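Local coordinates for maleate cis-trans isomerase (Pseudomonas putida, PDB 4FQ5), which probably catalyses the cis-trans isomerisation of the C2-C3 double bond of maleate, giving fumarate, at residues K152-E166 and I177-D189. The protein carries 1 engineered substitution. Sequence-based numbering, arbitrary orientation.
With MAE (maleic acid), chain C.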
ATOM      1  N   LYS A 152       8.296  19.046 -29.558  1.00 43.45           N
ATOM      2  CA  LYS A 152       7.984  19.343 -30.957  1.00 44.93           C
ATOM      3  C   LYS A 152       8.308  18.173 -31.875  1.00 44.03           C
ATOM      4  O   LYS A 152       7.734  18.032 -32.961  1.00 42.94           O
ATOM      5  CB  LYS A 152       8.759  20.579 -31.418  1.00 47.51           C
ATOM      6  CG  LYS A 152       7.897  21.803 -31.643  1.00 51.34           C
ATOM      7  CD  LYS A 152       7.576  22.544 -30.357  1.00 52.74           C
ATOM      8  CE  LYS A 152       6.318  23.375 -30.544  1.00 55.49           C
ATOM      9  NZ  LYS A 152       6.307  24.595 -29.688  1.00 58.04           N
ATOM     10  N   ARG A 153       9.248  17.350 -31.425  1.00 43.06           N
ATOM     11  CA  ARG A 153       9.741  16.226 -32.186  1.00 43.16           C
ATOM     12  C   ARG A 153       9.820  15.051 -31.222  1.00 41.59           C
ATOM     13  O   ARG A 153      10.166  15.217 -30.050  1.00 41.13           O
ATOM     14  CB  ARG A 153      11.117  16.554 -32.769  1.00 45.22           C
ATOM     15  CG  ARG A 153      11.574  15.647 -33.899  1.00 47.36           C
ATOM     16  CD  ARG A 153      12.721  16.283 -34.673  1.00 50.12           C
ATOM     17  NE  ARG A 153      12.731  15.872 -36.079  1.00 53.19           N
ATOM     18  CZ  ARG A 153      13.396  14.822 -36.552  1.00 55.29           C
ATOM     19  NH1 ARG A 153      13.347  14.528 -37.842  1.00 56.97           N
ATOM     20  NH2 ARG A 153      14.114  14.061 -35.739  1.00 57.43           N
ATOM     21  N   VAL A 154       9.509  13.867 -31.724  1.00 39.62           N
ATOM     22  CA  VAL A 154       9.330  12.708 -30.875  1.00 38.19           C
ATOM     23  C   VAL A 154       9.912  11.458 -31.537  1.00 37.49           C
ATOM     24  O   VAL A 154       9.894  11.326 -32.761  1.00 37.45           O
ATOM     25  CB  VAL A 154       7.823  12.589 -30.514  1.00 38.06           C
ATOM     26  CG1 VAL A 154       7.251  11.209 -30.775  1.00 37.39           C
ATOM     27  CG2 VAL A 154       7.563  13.084 -29.098  1.00 37.00           C
ATOM     28  N   ALA A 155      10.479  10.569 -30.727  1.00 35.39           N
ATOM     29  CA  ALA A 155      10.824   9.233 -31.191  1.00 34.44           C
ATOM     30  C   ALA A 155       9.780   8.278 -30.636  1.00 33.45           C
ATOM     31  O   ALA A 155       9.236   8.517 -29.562  1.00 32.76           O
ATOM     32  CB  ALA A 155      12.222   8.841 -30.747  1.00 34.67           C
ATOM     33  N   VAL A 156       9.482   7.209 -31.373  1.00 33.20           N
ATOM     34  CA  VAL A 156       8.329   6.355 -31.060  1.00 32.18           C
ATOM     35  C   VAL A 156       8.647   4.875 -31.209  1.00 31.76           C
ATOM     36  O   VAL A 156       9.127   4.442 -32.253  1.00 33.56           O
ATOM     37  CB  VAL A 156       7.117   6.673 -31.988  1.00 32.44           C
ATOM     38  CG1 VAL A 156       5.912   5.812 -31.626  1.00 31.93           C
ATOM     39  CG2 VAL A 156       6.745   8.142 -31.921  1.00 32.10           C
ATOM     40  N   VAL A 157       8.356   4.095 -30.175  1.00 29.90           N
ATOM     41  CA  VAL A 157       8.413   2.639 -30.281  1.00 29.58           C
ATOM     42  C   VAL A 157       6.984   2.092 -30.281  1.00 29.23           C
ATOM     43  O   VAL A 157       6.150   2.537 -29.493  1.00 28.31           O
ATOM     44  CB  VAL A 157       9.209   2.005 -29.115  1.00 29.52           C
ATOM     45  CG1 VAL A 157       9.386   0.508 -29.339  1.00 29.02           C
ATOM     46  CG2 VAL A 157      10.561   2.699 -28.938  1.00 29.67           C
ATOM     47  N   THR A 158       6.706   1.143 -31.172  1.00 29.51           N
ATOM     48  CA  THR A 158       5.407   0.462 -31.201  1.00 29.71           C
ATOM     49  C   THR A 158       5.613  -1.051 -31.322  1.00 29.78           C
ATOM     50  O   THR A 158       6.689  -1.495 -31.726  1.00 30.69           O
ATOM     51  CB  THR A 158       4.520   0.925 -32.383  1.00 30.40           C
ATOM     52  OG1 THR A 158       4.772   0.092 -33.524  1.00 32.60           O
ATOM     53  CG2 THR A 158       4.761   2.385 -32.751  1.00 30.01           C
ATOM     54  N   PRO A 159       4.586  -1.852 -30.974  1.00 29.70           N
ATOM     55  CA  PRO A 159       4.658  -3.288 -31.209  1.00 30.32           C
ATOM     56  C   PRO A 159       3.966  -3.731 -32.502  1.00 30.65           C
ATOM     57  O   PRO A 159       4.010  -4.916 -32.845  1.00 31.75           O
ATOM     58  CB  PRO A 159       3.903  -3.856 -30.014  1.00 29.68           C
ATOM     59  CG  PRO A 159       2.836  -2.842 -29.761  1.00 29.04           C
ATOM     60  CD  PRO A 159       3.413  -1.501 -30.149  1.00 29.26           C
ATOM     61  N   TYR A 160       3.352  -2.785 -33.207  1.00 30.62           N
ATOM     62  CA  TYR A 160       2.484  -3.092 -34.341  1.00 31.55           C
ATOM     63  C   TYR A 160       3.238  -3.561 -35.577  1.00 32.59           C
ATOM     64  O   TYR A 160       4.441  -3.324 -35.723  1.00 32.16           O
ATOM     65  CB  TYR A 160       1.663  -1.868 -34.767  1.00 30.68           C
ATOM     66  CG  TYR A 160       1.080  -1.020 -33.662  1.00 29.99           C
ATOM     67  CD1 TYR A 160       0.249  -1.566 -32.682  1.00 29.33           C
ATOM     68  CD2 TYR A 160       1.328   0.346 -33.628  1.00 29.93           C
ATOM     69  CE1 TYR A 160      -0.296  -0.768 -31.686  1.00 28.61           C
ATOM     70  CE2 TYR A 160       0.803   1.145 -32.634  1.00 29.30           C
ATOM     71  CZ  TYR A 160      -0.014   0.586 -31.672  1.00 28.73           C
ATOM     72  OH  TYR A 160      -0.529   1.405 -30.696  1.00 28.70           O
ATOM     73  N   MET A 161       2.494  -4.209 -36.470  1.00 33.35           N
ATOM     74  CA  MET A 161       2.919  -4.415 -37.851  1.00 34.03           C
ATOM     75  C   MET A 161       3.230  -3.068 -38.506  1.00 34.10           C
ATOM     76  O   MET A 161       2.708  -2.027 -38.095  1.00 34.08           O
ATOM     77  CB  MET A 161       1.834  -5.159 -38.631  1.00 34.65           C
ATOM     78  CG  MET A 161       1.447  -6.506 -38.034  1.00 35.44           C
ATOM     79  SD  MET A 161       2.853  -7.562 -37.592  1.00 36.68           S
ATOM     80  CE  MET A 161       3.408  -8.136 -39.201  1.00 37.64           C
ATOM     81  N   LYS A 162       4.083  -3.096 -39.523  1.00 35.31           N
ATOM     82  CA  LYS A 162       4.638  -1.880 -40.133  1.00 36.15           C
ATOM     83  C   LYS A 162       3.596  -0.889 -40.691  1.00 35.36           C
ATOM     84  O   LYS A 162       3.724   0.310 -40.450  1.00 34.22           O
ATOM     85  CB  LYS A 162       5.684  -2.261 -41.192  1.00 38.36           C
ATOM     86  CG  LYS A 162       6.425  -1.106 -41.845  1.00 41.64           C
ATOM     87  CD  LYS A 162       7.462  -1.649 -42.822  1.00 44.59           C
ATOM     88  CE  LYS A 162       8.147  -0.536 -43.602  1.00 46.95           C
ATOM     89  NZ  LYS A 162       9.188  -1.100 -44.507  1.00 49.00           N
ATOM     90  N   PRO A 163       2.573  -1.382 -41.432  1.00 35.69           N
ATOM     91  CA  PRO A 163       1.533  -0.479 -41.975  1.00 36.07           C
ATOM     92  C   PRO A 163       0.790   0.313 -40.895  1.00 35.41           C
ATOM     93  O   PRO A 163       0.558   1.510 -41.050  1.00 34.64           O
ATOM     94  CB  PRO A 163       0.553  -1.441 -42.663  1.00 35.74           C
ATOM     95  CG  PRO A 163       1.378  -2.639 -43.001  1.00 36.48           C
ATOM     96  CD  PRO A 163       2.374  -2.773 -41.886  1.00 35.54           C
ATOM     97  N   LEU A 164       0.414  -0.376 -39.822  1.00 35.24           N
ATOM     98  CA  LEU A 164      -0.253   0.242 -38.671  1.00 34.92           C
ATOM     99  C   LEU A 164       0.632   1.285 -38.001  1.00 35.01           C
ATOM    100  O   LEU A 164       0.159   2.371 -37.664  1.00 35.23           O
ATOM    101  CB  LEU A 164      -0.667  -0.840 -37.667  1.00 34.38           C
ATOM    102  CG  LEU A 164      -2.131  -1.291 -37.622  1.00 35.34           C
ATOM    103  CD1 LEU A 164      -2.923  -0.957 -38.879  1.00 35.38           C
ATOM    104  CD2 LEU A 164      -2.237  -2.769 -37.275  1.00 34.33           C
ATOM    105  N   THR A 165       1.916   0.955 -37.823  1.00 34.87           N
ATOM    106  CA  THR A 165       2.895   1.892 -37.261  1.00 35.04           C
ATOM    107  C   THR A 165       2.986   3.163 -38.115  1.00 36.10           C
ATOM    108  O   THR A 165       3.065   4.281 -37.589  1.00 34.96           O
ATOM    109  CB  THR A 165       4.288   1.235 -37.120  1.00 34.66           C
ATOM    110  OG1 THR A 165       4.190   0.080 -36.273  1.00 33.76           O
ATOM    111  CG2 THR A 165       5.303   2.208 -36.527  1.00 33.75           C
ATOM    112  N   GLU A 166       2.956   2.974 -39.434  1.00 38.68           N
ATOM    113  CA  GLU A 166       2.986   4.081 -40.388  1.00 40.84           C
ATOM    114  C   GLU A 166       1.810   5.019 -40.179  1.00 38.57           C
ATOM    115  O   GLU A 166       1.980   6.232 -40.157  1.00 38.10           O
ATOM    116  CB  GLU A 166       2.934   3.540 -41.812  1.00 45.72           C
ATOM    117  CG  GLU A 166       3.998   4.114 -42.717  1.00 52.19           C
ATOM    118  CD  GLU A 166       5.269   3.298 -42.668  1.00 56.04           C
ATOM    119  OE1 GLU A 166       5.313   2.237 -43.331  1.00 58.41           O
ATOM    120  OE2 GLU A 166       6.221   3.724 -41.976  1.00 59.13           O
ATOM    121  N   ILE A 177       3.107  17.254 -34.795  1.00 39.60           N
ATOM    122  CA  ILE A 177       4.234  16.785 -33.989  1.00 38.66           C
ATOM    123  C   ILE A 177       5.158  15.986 -34.890  1.00 38.70           C
ATOM    124  O   ILE A 177       4.768  14.957 -35.442  1.00 38.04           O
ATOM    125  CB  ILE A 177       3.768  15.908 -32.804  1.00 38.07           C
ATOM    126  CG1 ILE A 177       2.836  16.694 -31.879  1.00 38.60           C
ATOM    127  CG2 ILE A 177       4.964  15.357 -32.029  1.00 38.22           C
ATOM    128  CD1 ILE A 177       1.854  15.829 -31.108  1.00 38.00           C
ATOM    129  N   GLU A 178       6.388  16.463 -35.038  1.00 40.48           N
ATOM    130  CA  GLU A 178       7.384  15.765 -35.846  1.00 40.86           C
ATOM    131  C   GLU A 178       7.722  14.405 -35.260  1.00 39.50           C
ATOM    132  O   GLU A 178       7.738  14.232 -34.042  1.00 38.74           O
ATOM    133  CB  GLU A 178       8.654  16.604 -35.986  1.00 43.45           C
ATOM    134  CG  GLU A 178       8.497  17.819 -36.889  1.00 46.23           C
ATOM    135  CD  GLU A 178       9.788  18.605 -37.046  1.00 49.14           C
ATOM    136  OE1 GLU A 178      10.884  18.016 -36.915  1.00 50.76           O
ATOM    137  OE2 GLU A 178       9.706  19.821 -37.307  1.00 51.79           O
ATOM    138  N   VAL A 179       7.970  13.437 -36.135  1.00 38.64           N
ATOM    139  CA  VAL A 179       8.460  12.135 -35.713  1.00 37.99           C
ATOM    140  C   VAL A 179       9.824  11.889 -36.345  1.00 39.52           C
ATOM    141  O   VAL A 179       9.967  11.914 -37.570  0.50 38.29           O
ATOM    142  CB  VAL A 179       7.489  10.987 -36.070  1.00 37.17           C
ATOM    143  CG1 VAL A 179       8.047   9.649 -35.614  1.00 36.54           C
ATOM    144  CG2 VAL A 179       6.123  11.215 -35.437  1.00 36.61           C
ATOM    145  N   GLY A 180      10.823  11.669 -35.491  1.00 40.22           N
ATOM    146  CA  GLY A 180      12.139  11.219 -35.931  1.00 41.60           C
ATOM    147  C   GLY A 180      12.163   9.708 -36.034  1.00 42.23           C
ATOM    148  O   GLY A 180      11.294   9.103 -36.660  1.00 43.50           O
ATOM    149  N   ASP A 181      13.160   9.094 -35.410  1.00 42.95           N
ATOM    150  CA  ASP A 181      13.273   7.644 -35.388  1.00 42.92           C
ATOM    151  C   ASP A 181      12.026   6.987 -34.814  1.00 41.45           C
ATOM    152  O   ASP A 181      11.435   7.484 -33.855  1.00 39.18           O
ATOM    153  CB  ASP A 181      14.488   7.218 -34.562  1.00 45.79           C
ATOM    154  CG  ASP A 181      15.751   7.097 -35.392  1.00 49.44           C
ATOM    155  OD1 ASP A 181      16.435   6.061 -35.261  1.00 51.85           O
ATOM    156  OD2 ASP A 181      16.058   8.025 -36.174  1.00 51.14           O
ATOM    157  N   TYR A 182      11.624   5.877 -35.420  1.00 40.34           N
ATOM    158  CA  TYR A 182      10.586   5.039 -34.851  1.00 40.25           C
ATOM    159  C   TYR A 182      10.895   3.580 -35.121  1.00 40.98           C
ATOM    160  O   TYR A 182      11.578   3.257 -36.096  1.00 42.09           O
ATOM    161  CB  TYR A 182       9.184   5.442 -35.343  1.00 38.88           C
ATOM    162  CG  TYR A 182       8.945   5.372 -36.839  1.00 39.10           C
ATOM    163  CD1 TYR A 182       8.503   4.194 -37.441  1.00 39.39           C
ATOM    164  CD2 TYR A 182       9.118   6.498 -37.643  1.00 40.47           C
ATOM    165  CE1 TYR A 182       8.263   4.133 -38.807  1.00 40.30           C
ATOM    166  CE2 TYR A 182       8.884   6.449 -39.012  1.00 40.74           C
ATOM    167  CZ  TYR A 182       8.454   5.267 -39.584  1.00 41.44           C
ATOM    168  OH  TYR A 182       8.219   5.212 -40.938  1.00 43.20           O
ATOM    169  N   ARG A 183      10.418   2.709 -34.235  1.00 41.64           N
ATOM    170  CA  ARG A 183      10.600   1.264 -34.378  1.00 43.19           C
ATOM    171  C   ARG A 183       9.274   0.547 -34.223  1.00 42.03           C
ATOM    172  O   ARG A 183       8.445   0.939 -33.408  1.00 41.11           O
ATOM    173  CB  ARG A 183      11.583   0.715 -33.333  1.00 45.30           C
ATOM    174  CG  ARG A 183      13.017   1.199 -33.459  1.00 48.71           C
ATOM    175  CD  ARG A 183      13.822   0.441 -34.509  1.00 50.97           C
ATOM    176  NE  ARG A 183      15.194   0.952 -34.590  1.00 54.58           N
ATOM    177  CZ  ARG A 183      15.573   2.006 -35.315  1.00 56.84           C
ATOM    178  NH1 ARG A 183      14.688   2.684 -36.042  1.00 58.18           N
ATOM    179  NH2 ARG A 183      16.843   2.388 -35.309  1.00 57.74           N
ATOM    180  N   ALA A 184       9.096  -0.515 -35.000  1.00 41.29           N
ATOM    181  CA  ALA A 184       7.902  -1.340 -34.948  1.00 39.43           C
ATOM    182  C   ALA A 184       8.318  -2.781 -34.702  1.00 39.52           C
ATOM    183  O   ALA A 184       9.089  -3.344 -35.482  1.00 40.50           O
ATOM    184  CB  ALA A 184       7.130  -1.225 -36.252  1.00 40.30           C
ATOM    185  N   LEU A 185       7.814  -3.381 -33.627  1.00 36.75           N
ATOM    186  CA  LEU A 185       8.198  -4.750 -33.271  1.00 35.80           C
ATOM    187  C   LEU A 185       7.508  -5.813 -34.123  1.00 35.41           C
ATOM    188  O   LEU A 185       7.920  -6.970 -34.120  1.00 34.79           O
ATOM    189  CB  LEU A 185       7.957  -5.023 -31.783  1.00 35.36           C
ATOM    190  CG  LEU A 185       8.659  -4.104 -30.780  1.00 35.92           C
ATOM    191  CD1 LEU A 185       8.309  -4.544 -29.366  1.00 35.50           C
ATOM    192  CD2 LEU A 185      10.169  -4.073 -30.981  1.00 36.50           C
ATOM    193  N   GLU A 186       6.459  -5.410 -34.840  1.00 35.43           N
ATOM    194  CA  GLU A 186       5.715  -6.291 -35.749  1.00 35.69           C
ATOM    195  C   GLU A 186       5.198  -7.550 -35.075  1.00 35.11           C
ATOM    196  O   GLU A 186       5.442  -8.660 -35.546  1.00 35.11           O
ATOM    197  CB  GLU A 186       6.550  -6.650 -36.984  1.00 37.69           C
ATOM    198  CG  GLU A 186       7.014  -5.449 -37.788  1.00 39.37           C
ATOM    199  CD  GLU A 186       7.545  -5.824 -39.164  1.00 42.08           C
ATOM    200  OE1 GLU A 186       7.410  -7.001 -39.575  1.00 43.87           O
ATOM    201  OE2 GLU A 186       8.097  -4.934 -39.837  1.00 43.20           O
ATOM    202  N   ILE A 187       4.488  -7.364 -33.964  1.00 33.93           N
ATOM    203  CA  ILE A 187       3.857  -8.456 -33.234  1.00 33.71           C
ATOM    204  C   ILE A 187       2.352  -8.186 -33.243  1.00 33.63           C
ATOM    205  O   ILE A 187       1.889  -7.241 -32.601  1.00 33.63           O
ATOM    206  CB  ILE A 187       4.374  -8.532 -31.778  1.00 33.53           C
ATOM    207  CG1 ILE A 187       5.906  -8.673 -31.749  1.00 34.62           C
ATOM    208  CG2 ILE A 187       3.719  -9.681 -31.031  1.00 32.98           C
ATOM    209  CD1 ILE A 187       6.516  -8.600 -30.360  1.00 35.49           C
ATOM    210  N   SER A 188       1.594  -8.995 -33.980  1.00 33.47           N
ATOM    211  CA  SER A 188       0.158  -8.746 -34.159  1.00 33.59           C
ATOM    212  C   SER A 188      -0.720  -9.534 -33.184  1.00 33.48           C
ATOM    213  O   SER A 188      -1.850  -9.126 -32.893  1.00 33.93           O
ATOM    214  CB  SER A 188      -0.270  -8.999 -35.612  1.00 33.36           C
ATOM    215  OG  SER A 188      -0.039 -10.346 -35.975  1.00 34.55           O
ATOM    216  N   ASP A 189      -0.211 -10.665 -32.698  1.00 33.32           N
ATOM    217  CA  ASP A 189      -0.881 -11.415 -31.642  1.00 34.26           C
ATOM    218  C   ASP A 189      -0.827 -10.587 -30.359  1.00 33.39           C
ATOM    219  O   ASP A 189       0.248 -10.359 -29.811  1.00 33.27           O
ATOM    220  CB  ASP A 189      -0.220 -12.780 -31.434  1.00 35.35           C
ATOM    221  CG  ASP A 189      -0.982 -13.658 -30.458  1.00 36.68           C
ATOM    222  OD1 ASP A 189      -1.395 -14.761 -30.861  1.00 38.63           O
ATOM    223  OD2 ASP A 189      -1.181 -13.253 -29.289  1.00 37.12           O
TER
HETATM  224  C1  MAE C 301      -3.670  -2.684 -27.376  1.00 36.17           C
HETATM  225  O1  MAE C 301      -4.063  -3.625 -26.668  1.00 33.92           O
HETATM  226  O2  MAE C 301      -2.508  -2.254 -27.364  1.00 35.49           O
HETATM  227  C2  MAE C 301      -4.639  -2.073 -28.298  1.00 35.69           C
HETATM  228  C3  MAE C 301      -4.481  -0.901 -28.885  1.00 35.20           C
HETATM  229  C4  MAE C 301      -3.320  -0.003 -28.693  1.00 35.48           C
HETATM  230  O3  MAE C 301      -2.568   0.182 -29.644  1.00 35.42           O
HETATM  231  O4  MAE C 301      -3.128   0.585 -27.622  1.00 35.24           O
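Arg153 and Glu178 pair near the start of two parallel strands, 153-158 and 178-184, which with helix 162-174 form a beta-alpha-beta unit; 178-184 is the edge strand of its four-stranded parallel sheet within the chain. With CG anti to the backbone N (chi1 -163°) and an extended chain, Arg153 brings NE to Glu178 OE1 at 3.0 Å, a salt bridge lying in the guanidinium plane, while the carboxylate stands almost perpendicular to it. Gly180 CA lies over a guanidinium face, 3.5 Å from Arg153 NH2, and Asp212 forms a second salt bridge with the guanidinium, at NH2. A leucine here would probably leave the carboxylates of Glu178 and Asp212 without their shared cation and Gly180 without its flat cover. Between Val154 and Val156 the register slips by one residue, a beta bulge: Val154 O accepts from Gly180 N, yet Val156 N turns to Asp181 O. Regular pairing then resumes, Thr158 N meeting Arg183 O at 2.8 Å, and Thr158 OG1 holds the Tyr160 backbone N in an ST turn. Beyond the strand, Pro159 O receives Ile187 N almost straight (171°), tying the loop that carries Tyr160 to the one that leads to Asn190, both residues of the maleate pocket. Tyr160 OH donates a hydrogen bond to maleate O3 at 2.6 Å, the oxygen lying at the ring edge. Met161, bent at chi2 and chi3, lays SD against the Glu186 backbone. On the helix, Thr165 OG1 hydrogen-bonds Thr158 OG1 and presses on Ala184 CB, whereas Glu166 OE2 accepts the Tyr182 OH proton at 2.7 Å, nearly in line with its own C-O bond.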